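Local atomic coordinates of protein LURP-one-related 15 (Arabidopsis thaliana, PDB entry 1ZXU), a protein that is of unknown function but might be related to the phospholipid scramblases and the tubby-like superfamily of membrane-tethered transcription factors. Residues A169-K174 with F187-Y192; I38-V43 with F199-V204; L131-G136 with C144-K149; G25-P30 with L115-K120; D51-I56 with V67-F72. All coordinates share one frame; numbering follows the deposited sequence.

Overall arrangement
The five contacts are spread round one antiparallel barrel, its strands following one another in chain order, wrapped about the C-terminal helix 197-211. Contact 2 sets strand 38-43 against that helix and touches all four others. Within its span along the chain, contact 5 closes before contact 3 opens, and contact 3 before contact 1. Contacts 3 and 5 are hairpin pairings on opposite sides of the chain's centre, their own centres about 23 Å apart. Strand 187-191 of contact 1 adjoins strand 38-43 and closes the barrel. In contact 4, about 9 Å from contact 3 between centres, the N-terminal loop meets strand 115-120. The helix forms the barrel's core, as in the tubby-like fold.

Contact 1: A169-K174 with F187-Y192; sequences AQMHRK and FSVTVY
The last two strands of the tubby-like barrel pair here, antiparallel and in regular register, with Q170 opposite T190 and H172 opposite S188 as hydrogen-bonded pairs. Q170 N gives to T190 O (2.9 Å) and T190 N to Q170 O (2.8 Å); H172 and S188 exchange a matching pair. A169, M171, V189 and F187 turn their side chains to the inner face of the barrel, where A169 and V189 also meet I200 of the C-terminal helix. M171, a selenomethionine, has CG anti to its backbone N (chi1 -165°) and reaches over the F187 ring: SE stands above one face, 4.5 Å from the ring centroid, a distant Met-aromatic contact. The M171 chain bends at chi3 and lays CE against V189 CG2 (3.7 Å). W152 meets the F187 ring edge-to-face. S188 and T190 lie on the outer face; K174 NZ, from just beyond the strand, makes a weak hydrogen bond to S188 OG (3.3 Å), while T190 OG1 is hydrogen-bonded to D39 of the adjoining strand. The Q170 side chain, bent at chi2, turns its amide to the following residue: NE2 meets a lone pair of M171 O (3.2 Å), which lies close to the Q170 amide plane. Q170 OE1 accepts from a water that also contacts Y192 OH.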
# COMPACT_ATOMS: atom_id res chain seq x y z
N ALA A 169 7.87 -3.70 -6.68
CA ALA A 169 7.42 -4.73 -5.73
C ALA A 169 6.81 -5.89 -6.44
O ALA A 169 6.21 -5.73 -7.51
CB ALA A 169 6.41 -4.16 -4.72
N GLN A 170 6.93 -7.05 -5.82
CA GLN A 170 6.43 -8.27 -6.45
C GLN A 170 5.82 -9.24 -5.42
O GLN A 170 6.48 -9.57 -4.45
CB GLN A 170 7.65 -8.94 -7.12
CG GLN A 170 7.49 -10.38 -7.53
CD GLN A 170 6.99 -10.47 -8.92
OE1 GLN A 170 7.69 -10.07 -9.84
NE2 GLN A 170 5.74 -10.95 -9.09
N MSE A 171 4.60 -9.69 -5.68
CA MSE A 171 3.96 -10.69 -4.86
C MSE A 171 4.42 -12.11 -5.23
O MSE A 171 4.73 -12.39 -6.41
CB MSE A 171 2.44 -10.55 -5.06
CG MSE A 171 1.64 -11.29 -4.02
SE MSE A 171 -0.20 -10.77 -4.30
CE MSE A 171 -0.12 -9.04 -3.40
N HIS A 172 4.50 -12.98 -4.21
CA HIS A 172 4.86 -14.42 -4.39
C HIS A 172 3.91 -15.25 -3.57
O HIS A 172 3.59 -14.87 -2.45
CB HIS A 172 6.24 -14.76 -3.80
CG HIS A 172 7.30 -13.76 -4.08
ND1 HIS A 172 7.66 -12.78 -3.18
CD2 HIS A 172 8.11 -13.62 -5.16
CE1 HIS A 172 8.62 -12.05 -3.71
NE2 HIS A 172 8.92 -12.54 -4.91
N ARG A 173 3.46 -16.38 -4.12
CA ARG A 173 2.57 -17.28 -3.39
C ARG A 173 3.40 -18.09 -2.44
O ARG A 173 4.50 -18.51 -2.81
CB ARG A 173 1.83 -18.24 -4.34
CG ARG A 173 0.81 -19.09 -3.59
CD ARG A 173 -0.31 -19.61 -4.47
NE ARG A 173 0.17 -20.61 -5.40
CZ ARG A 173 0.21 -21.92 -5.16
NH1 ARG A 173 -0.19 -22.42 -3.98
NH2 ARG A 173 0.67 -22.75 -6.09
N LYS A 174 2.89 -18.29 -1.22
CA LYS A 174 3.45 -19.20 -0.21
C LYS A 174 2.57 -20.46 -0.09
O LYS A 174 1.36 -20.45 -0.38
CB LYS A 174 3.57 -18.53 1.17
CG LYS A 174 4.53 -17.32 1.25
CD LYS A 174 5.98 -17.73 1.53
CE LYS A 174 6.80 -17.83 0.25
NZ LYS A 174 7.28 -16.48 -0.17
N PHE A 187 0.85 -15.47 0.94
CA PHE A 187 1.74 -14.80 0.03
C PHE A 187 2.65 -13.86 0.80
O PHE A 187 2.40 -13.54 1.97
CB PHE A 187 0.93 -14.00 -0.97
CG PHE A 187 0.25 -12.78 -0.37
CD1 PHE A 187 0.91 -11.54 -0.30
CD2 PHE A 187 -1.08 -12.86 0.07
CE1 PHE A 187 0.25 -10.40 0.24
CE2 PHE A 187 -1.74 -11.75 0.60
CZ PHE A 187 -1.10 -10.52 0.70
N SER A 188 3.71 -13.43 0.12
CA SER A 188 4.46 -12.27 0.62
C SER A 188 4.66 -11.31 -0.49
O SER A 188 4.42 -11.65 -1.65
CB SER A 188 5.80 -12.66 1.21
OG SER A 188 6.61 -13.26 0.22
N VAL A 189 4.99 -10.06 -0.14
CA VAL A 189 5.27 -9.08 -1.18
C VAL A 189 6.72 -8.61 -0.95
O VAL A 189 7.04 -8.09 0.09
CB VAL A 189 4.34 -7.87 -1.12
CG1 VAL A 189 4.73 -6.82 -2.17
CG2 VAL A 189 2.90 -8.26 -1.40
N THR A 190 7.58 -8.80 -1.95
CA THR A 190 8.96 -8.23 -1.91
C THR A 190 8.93 -6.79 -2.32
O THR A 190 8.43 -6.46 -3.41
CB THR A 190 9.91 -9.01 -2.83
OG1 THR A 190 9.91 -10.39 -2.43
CG2 THR A 190 11.33 -8.38 -2.73
N VAL A 191 9.43 -5.92 -1.44
CA VAL A 191 9.63 -4.51 -1.81
C VAL A 191 11.12 -4.35 -2.12
O VAL A 191 12.00 -4.69 -1.29
CB VAL A 191 9.30 -3.63 -0.61
CG1 VAL A 191 9.61 -2.17 -0.89
CG2 VAL A 191 7.83 -3.88 -0.20
N TYR A 192 11.41 -3.83 -3.29
CA TYR A 192 12.84 -3.81 -3.69
C TYR A 192 13.57 -2.66 -3.01
O TYR A 192 12.97 -1.74 -2.45
CB TYR A 192 12.92 -3.80 -5.23
CG TYR A 192 12.53 -5.19 -5.73
CD1 TYR A 192 13.44 -6.28 -5.59
CD2 TYR A 192 11.27 -5.45 -6.26
CE1 TYR A 192 13.10 -7.54 -6.01
CE2 TYR A 192 10.93 -6.75 -6.72
CZ TYR A 192 11.85 -7.78 -6.57
OH TYR A 192 11.51 -9.04 -6.99
O HOH W 1 10.37 -9.26 -9.52

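Contact 2: I38-V43 with F199-V204; sequences IDMAIV and FIASLV
M40 is the first residue of strand 38-43 to reach the helix, and it does so with a single methyl group. CB points at the helix, the chain runs straight through chi2, then bends at SE (chi3 -45°), which carries CE of this selenomethionine over the turn formed by I200 and A201. M40 CE lies 3.8 Å from A201 CA, with A201 CB and I200 CG2 both at 4.1 Å. V204 CG2 is the more distant neighbour, 4.5 Å from M40 CE. The 10.4 Å between the two short axes, inclined at 34°, is bridged by side chains; this is the tubby-like arrangement of a hydrophobic helix threaded through a barrel, and I56 of the adjoining strand 54-58 and L64 of strand 63-68 also pack against M40. A41, next in sequence, turns its side chain outward. I42 points in again, its CD1 touching V204 CG1 at 3.8 Å as the two side chains slide past one another in opposite directions. An extended I42 chain (chi2 175°) delivers that methyl, and F187 packs against the same residue. Within the helix, F199 O takes both L203 N and the S202 hydroxyl, OG lying 2.7 Å away on a lone pair.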
# COMPACT_ATOMS: atom_id res chain seq x y z
N ILE A 38 12.76 -6.12 1.35
CA ILE A 38 11.96 -6.47 2.52
C ILE A 38 10.76 -7.25 2.00
O ILE A 38 10.17 -6.83 0.99
CB ILE A 38 11.41 -5.18 3.14
CG1 ILE A 38 12.53 -4.44 3.88
CG2 ILE A 38 10.22 -5.47 4.11
CD1 ILE A 38 12.07 -3.09 4.44
N ASP A 39 10.41 -8.36 2.65
CA ASP A 39 9.22 -9.15 2.28
C ASP A 39 8.17 -8.84 3.31
O ASP A 39 8.47 -8.86 4.50
CB ASP A 39 9.46 -10.63 2.30
CG ASP A 39 10.11 -11.14 1.01
OD1 ASP A 39 10.57 -10.32 0.20
OD2 ASP A 39 10.16 -12.36 0.81
N MSE A 40 6.98 -8.46 2.86
CA MSE A 40 5.89 -8.16 3.82
C MSE A 40 4.79 -9.16 3.67
O MSE A 40 4.62 -9.76 2.59
CB MSE A 40 5.32 -6.76 3.58
CG MSE A 40 6.37 -5.67 3.53
SE MSE A 40 5.60 -3.89 3.40
CE MSE A 40 4.31 -4.33 2.07
N ALA A 41 4.01 -9.37 4.74
CA ALA A 41 2.93 -10.34 4.65
C ALA A 41 1.78 -9.87 5.54
O ALA A 41 2.01 -9.03 6.43
CB ALA A 41 3.43 -11.71 5.14
N ILE A 42 0.57 -10.40 5.31
CA ILE A 42 -0.63 -10.07 6.09
C ILE A 42 -0.87 -11.16 7.14
O ILE A 42 -0.78 -12.39 6.86
CB ILE A 42 -1.89 -9.98 5.17
CG1 ILE A 42 -1.83 -8.70 4.32
CG2 ILE A 42 -3.22 -10.01 5.99
CD1 ILE A 42 -2.96 -8.56 3.29
N VAL A 43 -1.11 -10.70 8.36
CA VAL A 43 -1.54 -11.59 9.46
C VAL A 43 -2.91 -11.09 9.94
O VAL A 43 -3.10 -9.89 10.24
CB VAL A 43 -0.56 -11.56 10.64
CG1 VAL A 43 -1.09 -12.47 11.78
CG2 VAL A 43 0.87 -11.99 10.23
N PHE A 199 4.31 3.03 1.08
CA PHE A 199 3.54 3.15 -0.18
C PHE A 199 3.09 1.75 -0.66
O PHE A 199 1.90 1.52 -0.93
CB PHE A 199 4.48 3.81 -1.20
CG PHE A 199 3.93 3.78 -2.61
CD1 PHE A 199 2.63 4.28 -2.90
CD2 PHE A 199 4.67 3.18 -3.64
CE1 PHE A 199 2.11 4.25 -4.19
CE2 PHE A 199 4.19 3.19 -4.93
CZ PHE A 199 2.89 3.68 -5.23
N ILE A 200 4.00 0.79 -0.75
CA ILE A 200 3.59 -0.54 -1.18
C ILE A 200 2.53 -1.20 -0.24
O ILE A 200 1.55 -1.80 -0.70
CB ILE A 200 4.80 -1.46 -1.36
CG1 ILE A 200 5.81 -0.81 -2.34
CG2 ILE A 200 4.27 -2.86 -1.77
CD1 ILE A 200 5.24 -0.56 -3.75
N ALA A 201 2.69 -1.00 1.07
CA ALA A 201 1.74 -1.55 2.05
C ALA A 201 0.38 -0.90 1.77
O ALA A 201 -0.61 -1.60 1.81
CB ALA A 201 2.17 -1.19 3.49
N SER A 202 0.33 0.40 1.43
CA SER A 202 -1.00 0.94 1.14
C SER A 202 -1.67 0.31 -0.08
O SER A 202 -2.91 0.15 -0.14
CB SER A 202 -0.93 2.48 1.01
OG SER A 202 -0.39 2.82 -0.26
N LEU A 203 -0.85 -0.06 -1.09
CA LEU A 203 -1.39 -0.72 -2.26
C LEU A 203 -1.94 -2.10 -1.91
O LEU A 203 -2.93 -2.53 -2.48
CB LEU A 203 -0.31 -0.80 -3.39
CG LEU A 203 0.12 0.58 -3.89
CD1 LEU A 203 1.16 0.36 -5.05
CD2 LEU A 203 -1.05 1.37 -4.47
N VAL A 204 -1.21 -2.84 -1.05
CA VAL A 204 -1.65 -4.14 -0.59
C VAL A 204 -3.01 -4.03 0.11
O VAL A 204 -3.92 -4.85 -0.15
CB VAL A 204 -0.61 -4.75 0.35
CG1 VAL A 204 -1.20 -6.04 1.08
CG2 VAL A 204 0.68 -5.05 -0.48

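Contact 3: L131-G136 with C144-K149; sequences LDVFLG and CDFRVK
Strands 131-135 and 146-149 run antiparallel, 167° between their directions, with L131 facing V148 and V133 facing F146 in hydrogen-bonded pairs. A classic beta bulge interrupts the regular pairing: D145 and F146 both face V133, whose O accepts from D145 N at 2.7 Å and from F146 N at 3.3 Å. D145, one of the two bulge residues, turns its carboxylate back to the opposite strand. OD2 takes the L135 amide N (2.8 Å) on its anti side, 29° out of the carboxylate plane, and is also hydrogen-bonded to N138 ND2 in the connecting turn. L135 CG and CB lie against the same carboxylate. C144 CB sits over one face of the F134 ring, 4.0 Å from its centroid and offset toward the rim, a CH-pi contact. Across the inner face, L131 and V148 lie side by side, CB to CG2 4.0 Å, and V133 CB meets F146 CB at 3.9 Å; F199 of the central helix packs on both V133 and F146. R147 belongs to the outer face, where D165 takes its guanidinium in a salt bridge. V133 O serves both amides of the bulge, while D145 OD2 links the L135 backbone to N138 in the turn; the L135 amide and N138 ND2 would probably stabilise the charge of the D145 carboxylate.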
# COMPACT_ATOMS: atom_id res chain seq x y z
N LEU A 131 -4.53 -1.59 -11.18
CA LEU A 131 -4.64 -0.30 -10.47
C LEU A 131 -3.62 0.71 -11.11
O LEU A 131 -2.50 0.35 -11.43
CB LEU A 131 -4.30 -0.46 -8.98
CG LEU A 131 -5.09 -1.44 -8.11
CD1 LEU A 131 -4.43 -1.52 -6.73
CD2 LEU A 131 -6.59 -0.94 -7.98
N ASP A 132 -4.03 1.96 -11.26
CA ASP A 132 -3.13 3.06 -11.66
C ASP A 132 -3.02 4.04 -10.52
O ASP A 132 -4.04 4.40 -9.91
CB ASP A 132 -3.71 3.79 -12.87
CG ASP A 132 -3.67 2.91 -14.12
OD1 ASP A 132 -2.74 2.08 -14.23
OD2 ASP A 132 -4.54 3.05 -14.98
N VAL A 133 -1.79 4.47 -10.25
CA VAL A 133 -1.54 5.41 -9.17
C VAL A 133 -1.06 6.72 -9.73
O VAL A 133 -0.11 6.74 -10.53
CB VAL A 133 -0.40 4.84 -8.26
CG1 VAL A 133 -0.15 5.84 -7.11
CG2 VAL A 133 -0.83 3.43 -7.80
N PHE A 134 -1.64 7.80 -9.26
CA PHE A 134 -1.27 9.19 -9.66
C PHE A 134 -0.86 9.97 -8.44
O PHE A 134 -1.65 10.16 -7.53
CB PHE A 134 -2.47 9.87 -10.30
CG PHE A 134 -3.01 9.11 -11.47
CD1 PHE A 134 -2.58 9.41 -12.75
CD2 PHE A 134 -3.95 8.11 -11.26
CE1 PHE A 134 -3.07 8.69 -13.84
CE2 PHE A 134 -4.40 7.35 -12.34
CZ PHE A 134 -3.94 7.69 -13.64
N LEU A 135 0.39 10.45 -8.41
CA LEU A 135 0.82 11.25 -7.27
C LEU A 135 0.01 12.54 -7.17
O LEU A 135 -0.52 13.02 -8.19
CB LEU A 135 2.34 11.54 -7.34
CG LEU A 135 3.23 10.29 -7.34
CD1 LEU A 135 4.68 10.73 -7.75
CD2 LEU A 135 3.22 9.60 -5.99
N GLY A 136 -0.08 13.09 -5.96
CA GLY A 136 -0.93 14.25 -5.69
C GLY A 136 -0.69 15.42 -6.64
O GLY A 136 -1.65 16.13 -6.97
N CYS A 144 -0.02 7.53 -15.52
CA CYS A 144 0.12 7.23 -14.08
C CYS A 144 1.57 7.21 -13.68
O CYS A 144 2.49 7.04 -14.51
CB CYS A 144 -0.55 5.92 -13.71
SG CYS A 144 -0.03 4.65 -14.76
N ASP A 145 1.82 7.38 -12.38
CA ASP A 145 3.15 7.29 -11.81
C ASP A 145 3.60 5.88 -11.42
O ASP A 145 4.79 5.55 -11.44
CB ASP A 145 3.22 8.20 -10.59
CG ASP A 145 2.98 9.66 -10.99
OD1 ASP A 145 3.86 10.22 -11.70
OD2 ASP A 145 1.91 10.21 -10.69
N PHE A 146 2.63 5.06 -11.06
CA PHE A 146 2.89 3.61 -10.83
C PHE A 146 1.69 2.84 -11.36
O PHE A 146 0.53 3.36 -11.39
CB PHE A 146 3.04 3.29 -9.32
CG PHE A 146 4.18 4.04 -8.66
CD1 PHE A 146 5.44 3.45 -8.57
CD2 PHE A 146 3.99 5.34 -8.16
CE1 PHE A 146 6.53 4.15 -7.95
CE2 PHE A 146 5.05 6.03 -7.55
CZ PHE A 146 6.31 5.44 -7.45
N ARG A 147 1.91 1.56 -11.65
CA ARG A 147 0.79 0.70 -12.03
C ARG A 147 0.92 -0.65 -11.33
O ARG A 147 2.03 -1.13 -11.06
CB ARG A 147 0.67 0.50 -13.54
CG ARG A 147 1.95 0.21 -14.25
CD ARG A 147 1.66 0.22 -15.77
NE ARG A 147 2.03 1.50 -16.38
CZ ARG A 147 3.27 1.82 -16.71
NH1 ARG A 147 4.27 0.96 -16.48
NH2 ARG A 147 3.53 3.00 -17.26
N VAL A 148 -0.20 -1.28 -11.06
CA VAL A 148 -0.17 -2.65 -10.55
C VAL A 148 -0.81 -3.57 -11.59
O VAL A 148 -1.92 -3.30 -12.07
CB VAL A 148 -0.99 -2.74 -9.22
CG1 VAL A 148 -0.85 -4.15 -8.61
CG2 VAL A 148 -0.56 -1.62 -8.19
N LYS A 149 -0.10 -4.64 -11.93
CA LYS A 149 -0.60 -5.66 -12.87
C LYS A 149 -0.61 -7.01 -12.17
O LYS A 149 -0.18 -7.12 -11.03
CB LYS A 149 0.34 -5.71 -14.06
CG LYS A 149 0.50 -4.38 -14.76
CD LYS A 149 1.31 -4.56 -16.10
CE LYS A 149 1.16 -3.32 -16.97
NZ LYS A 149 2.20 -3.20 -18.05

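Contact 4: G25-P30 with L115-K120; sequences GVVVDP and LLYTVK
V27 CG1 presses on the Y117 ring, 3.4 Å from CE2, the two side chains crossing at about a right angle. Y117 CB points toward the loop 25-30, and CG sits between the backbone N and the carbonyl carbon (chi1 41°). V28 takes the ring's edge: its CG2 lies near the ring plane, 3.9 Å from Y117 OH. The same V28 methyl reaches L116 CD1 at 4.2 Å, so it rests between two consecutive residues of the strand. L116 CD2, the other branch, lies 3.7 Å from V27 O. That two neighbours in sequence can both face the loop follows from a classic beta bulge, in which L116 and Y117 are set against V104 of the neighbouring strand 101-106. The tyrosine's polar end is not left to the valines, since OH is hydrogen-bonded to S202 on the central helix, where F199 meets the Y117 ring edge-to-face and also packs on V27. The loop in turn is tied down by D196, whose OD2 takes the backbone N atoms of V27, V28 and D29. Here the chain leading into strand 38-43 packs against the barrel wall beside the start of its core helix, within the tubby-like fold of the LURP-one-related family.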
# COMPACT_ATOMS: atom_id res chain seq x y z
N GLY A 25 11.69 6.52 -5.78
CA GLY A 25 11.12 5.46 -4.94
C GLY A 25 10.35 5.97 -3.71
O GLY A 25 9.66 5.19 -3.05
N VAL A 26 10.50 7.25 -3.40
CA VAL A 26 9.95 7.82 -2.17
C VAL A 26 8.58 8.43 -2.47
O VAL A 26 8.43 9.20 -3.43
CB VAL A 26 10.91 8.84 -1.53
CG1 VAL A 26 11.60 9.69 -2.58
CG2 VAL A 26 10.21 9.72 -0.47
N VAL A 27 7.58 8.07 -1.66
CA VAL A 27 6.21 8.51 -1.93
C VAL A 27 5.58 9.05 -0.63
O VAL A 27 5.01 10.17 -0.62
CB VAL A 27 5.35 7.37 -2.52
CG1 VAL A 27 3.94 7.84 -2.66
CG2 VAL A 27 5.85 6.99 -3.92
N VAL A 28 5.73 8.29 0.43
CA VAL A 28 5.12 8.64 1.71
C VAL A 28 6.13 9.40 2.55
O VAL A 28 5.83 10.53 3.04
CB VAL A 28 4.57 7.35 2.46
CG1 VAL A 28 4.18 7.68 3.96
CG2 VAL A 28 3.42 6.70 1.68
N ASP A 29 7.30 8.80 2.69
CA ASP A 29 8.39 9.35 3.54
C ASP A 29 9.68 8.59 3.23
O ASP A 29 9.70 7.35 3.22
CB ASP A 29 8.03 9.16 5.03
CG ASP A 29 9.00 9.95 6.01
OD1 ASP A 29 10.24 9.89 5.88
OD2 ASP A 29 8.47 10.59 6.95
N PRO A 30 10.80 9.32 3.05
CA PRO A 30 12.06 8.61 2.82
C PRO A 30 12.48 7.62 3.91
O PRO A 30 13.26 6.72 3.64
CB PRO A 30 13.11 9.76 2.69
CG PRO A 30 12.47 10.93 3.32
CD PRO A 30 10.97 10.79 3.04
N LEU A 115 -2.94 15.28 0.54
CA LEU A 115 -3.07 14.21 -0.45
C LEU A 115 -1.68 13.74 -0.98
O LEU A 115 -0.83 14.60 -1.51
CB LEU A 115 -3.96 14.76 -1.59
CG LEU A 115 -4.19 13.75 -2.70
CD1 LEU A 115 -4.96 12.55 -2.30
CD2 LEU A 115 -4.73 14.48 -4.03
N LEU A 116 -1.44 12.46 -0.89
CA LEU A 116 -0.19 11.88 -1.37
C LEU A 116 -0.38 11.28 -2.78
O LEU A 116 0.50 11.46 -3.65
CB LEU A 116 0.33 10.81 -0.44
CG LEU A 116 0.89 11.34 0.87
CD1 LEU A 116 1.10 10.19 1.86
CD2 LEU A 116 2.15 12.13 0.64
N TYR A 117 -1.47 10.55 -2.97
CA TYR A 117 -1.73 9.97 -4.34
C TYR A 117 -3.15 9.47 -4.40
O TYR A 117 -3.84 9.31 -3.37
CB TYR A 117 -0.80 8.81 -4.67
CG TYR A 117 -0.54 7.85 -3.54
CD1 TYR A 117 -1.20 6.64 -3.45
CD2 TYR A 117 0.48 8.16 -2.61
CE1 TYR A 117 -0.89 5.73 -2.33
CE2 TYR A 117 0.77 7.30 -1.55
CZ TYR A 117 0.07 6.09 -1.42
OH TYR A 117 0.40 5.23 -0.36
N THR A 118 -3.61 9.28 -5.65
CA THR A 118 -4.95 8.73 -5.92
C THR A 118 -4.73 7.44 -6.68
O THR A 118 -3.80 7.32 -7.49
CB THR A 118 -5.71 9.72 -6.82
OG1 THR A 118 -5.84 11.00 -6.14
CG2 THR A 118 -7.07 9.15 -7.18
N VAL A 119 -5.58 6.46 -6.41
CA VAL A 119 -5.46 5.14 -7.03
C VAL A 119 -6.78 4.89 -7.72
O VAL A 119 -7.84 5.08 -7.12
CB VAL A 119 -5.21 4.06 -5.97
CG1 VAL A 119 -5.10 2.71 -6.66
CG2 VAL A 119 -3.91 4.38 -5.19
N LYS A 120 -6.72 4.50 -8.99
CA LYS A 120 -7.94 4.23 -9.75
C LYS A 120 -7.93 2.77 -10.17
O LYS A 120 -6.89 2.24 -10.63
CB LYS A 120 -7.93 5.07 -11.04
CG LYS A 120 -7.93 6.58 -10.90
CD LYS A 120 -7.94 7.26 -12.28
CE LYS A 120 -7.71 8.75 -12.19
NZ LYS A 120 -7.96 9.41 -13.51

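Contact 5: D51-I56 with V67-F72; sequences DGNFVI and VKEPVF
V67 N to F54 O, at 2.8 Å, is the shortest direct hydrogen bond between segments 51-56 and 67-72; F54 N returns one to V67 O at 3.0 Å. V67 O is approached a second time by N53 CA, 3.2 Å away in a C-H...O contact. Beyond this pair the backbone bonds stop, and a side chain continues the ladder of the hairpin. N53 OD1 accepts E69 N (3.0 Å), the donor tilted 29° from the carbonyl plane, while ND2 gives to a water that donates to E69 O. The asparagine amide thereby serves E69 N directly and E69 O through the water. The backbone N of N53 is held by D51 OD2, 3.1 Å away and above the carboxylate plane, closing an Asx turn. On the inner face V67 CB stands over one face of the F54 ring, 4.2 Å from the centroid, in a CH-pi contact; the two side chains run side by side. V67 CG2 also touches I56 CD1 (4.0 Å), and V205 of the C-terminal helix packs on V67 and I56 alike. E69 sends its carboxylate to R212, just past the end of that helix, in a salt bridge. An amide standing in for main-chain groups carries the polar pairing past the end of the strands, and the E69 charge is probably offset by R212; D51 OD1 lies 5.6 Å from E69 OE1.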
# COMPACT_ATOMS: atom_id res chain seq x y z
N ASP A 51 -13.19 -8.50 6.87
CA ASP A 51 -12.94 -7.48 7.89
C ASP A 51 -11.66 -6.68 7.62
O ASP A 51 -10.57 -7.24 7.40
CB ASP A 51 -12.89 -8.10 9.29
CG ASP A 51 -12.78 -7.06 10.37
OD1 ASP A 51 -13.83 -6.47 10.74
OD2 ASP A 51 -11.65 -6.85 10.87
N GLY A 52 -11.82 -5.36 7.66
CA GLY A 52 -10.78 -4.42 7.28
C GLY A 52 -9.57 -4.35 8.21
O GLY A 52 -8.66 -3.56 7.94
N ASN A 53 -9.58 -5.13 9.31
CA ASN A 53 -8.48 -5.06 10.28
C ASN A 53 -7.52 -6.23 10.20
O ASN A 53 -7.92 -7.42 10.26
CB ASN A 53 -8.98 -4.91 11.73
CG ASN A 53 -9.75 -3.64 11.95
OD1 ASN A 53 -10.07 -2.90 11.01
ND2 ASN A 53 -10.02 -3.34 13.21
N PHE A 54 -6.25 -5.91 10.09
CA PHE A 54 -5.20 -6.92 10.02
C PHE A 54 -3.87 -6.23 10.23
O PHE A 54 -3.86 -5.03 10.43
CB PHE A 54 -5.24 -7.74 8.70
CG PHE A 54 -5.17 -6.91 7.44
CD1 PHE A 54 -3.93 -6.50 6.91
CD2 PHE A 54 -6.36 -6.58 6.75
CE1 PHE A 54 -3.88 -5.77 5.70
CE2 PHE A 54 -6.29 -5.86 5.54
CZ PHE A 54 -5.09 -5.46 5.05
N VAL A 55 -2.79 -6.99 10.29
CA VAL A 55 -1.46 -6.43 10.49
C VAL A 55 -0.58 -6.80 9.31
O VAL A 55 -0.77 -7.86 8.69
CB VAL A 55 -0.86 -6.94 11.77
CG1 VAL A 55 0.58 -6.54 11.90
CG2 VAL A 55 -1.64 -6.28 12.98
N ILE A 56 0.39 -5.94 8.99
CA ILE A 56 1.35 -6.30 7.92
C ILE A 56 2.68 -6.47 8.64
O ILE A 56 3.08 -5.57 9.37
CB ILE A 56 1.41 -5.18 6.88
CG1 ILE A 56 0.09 -5.15 6.07
CG2 ILE A 56 2.64 -5.41 5.98
CD1 ILE A 56 -0.06 -3.91 5.20
N VAL A 67 -3.37 -2.28 10.33
CA VAL A 67 -4.34 -1.74 9.42
C VAL A 67 -5.70 -1.80 10.05
O VAL A 67 -6.13 -2.89 10.47
CB VAL A 67 -4.36 -2.56 8.12
CG1 VAL A 67 -5.43 -2.02 7.16
CG2 VAL A 67 -3.01 -2.46 7.48
N LYS A 68 -6.36 -0.65 10.13
CA LYS A 68 -7.72 -0.67 10.71
C LYS A 68 -8.67 0.32 10.14
O LYS A 68 -8.27 1.33 9.58
CB LYS A 68 -7.67 -0.49 12.22
CG LYS A 68 -7.32 0.88 12.66
CD LYS A 68 -7.59 1.02 14.19
CE LYS A 68 -7.26 2.40 14.74
NZ LYS A 68 -7.45 3.57 13.83
N GLU A 69 -9.97 0.02 10.29
CA GLU A 69 -11.01 1.04 9.99
C GLU A 69 -11.09 1.88 11.29
O GLU A 69 -11.32 1.32 12.36
CB GLU A 69 -12.36 0.33 9.73
CG GLU A 69 -12.46 -0.27 8.32
CD GLU A 69 -13.75 -1.11 8.09
OE1 GLU A 69 -14.56 -1.24 9.02
OE2 GLU A 69 -13.90 -1.66 6.97
N PRO A 70 -10.79 3.18 11.21
CA PRO A 70 -10.64 4.01 12.43
C PRO A 70 -11.98 4.25 13.14
O PRO A 70 -11.96 4.53 14.37
CB PRO A 70 -10.12 5.33 11.92
CG PRO A 70 -10.56 5.41 10.42
CD PRO A 70 -10.50 3.92 9.98
N VAL A 71 -13.07 4.16 12.38
CA VAL A 71 -14.40 4.45 12.99
C VAL A 71 -15.38 3.31 12.77
O VAL A 71 -15.54 2.80 11.67
CB VAL A 71 -15.01 5.79 12.45
CG1 VAL A 71 -16.39 6.04 13.05
CG2 VAL A 71 -14.08 6.98 12.66
N PHE A 72 -16.02 2.91 13.86
CA PHE A 72 -16.98 1.82 13.84
C PHE A 72 -18.19 2.15 12.94
O PHE A 72 -18.72 3.26 12.95
CB PHE A 72 -17.47 1.60 15.29
CG PHE A 72 -18.25 0.34 15.45
CD1 PHE A 72 -17.65 -0.80 16.00
CD2 PHE A 72 -19.61 0.32 15.09
CE1 PHE A 72 -18.40 -1.97 16.15
CE2 PHE A 72 -20.38 -0.84 15.26
CZ PHE A 72 -19.79 -1.97 15.77
O HOH W 2 -11.59 -1.05 13.43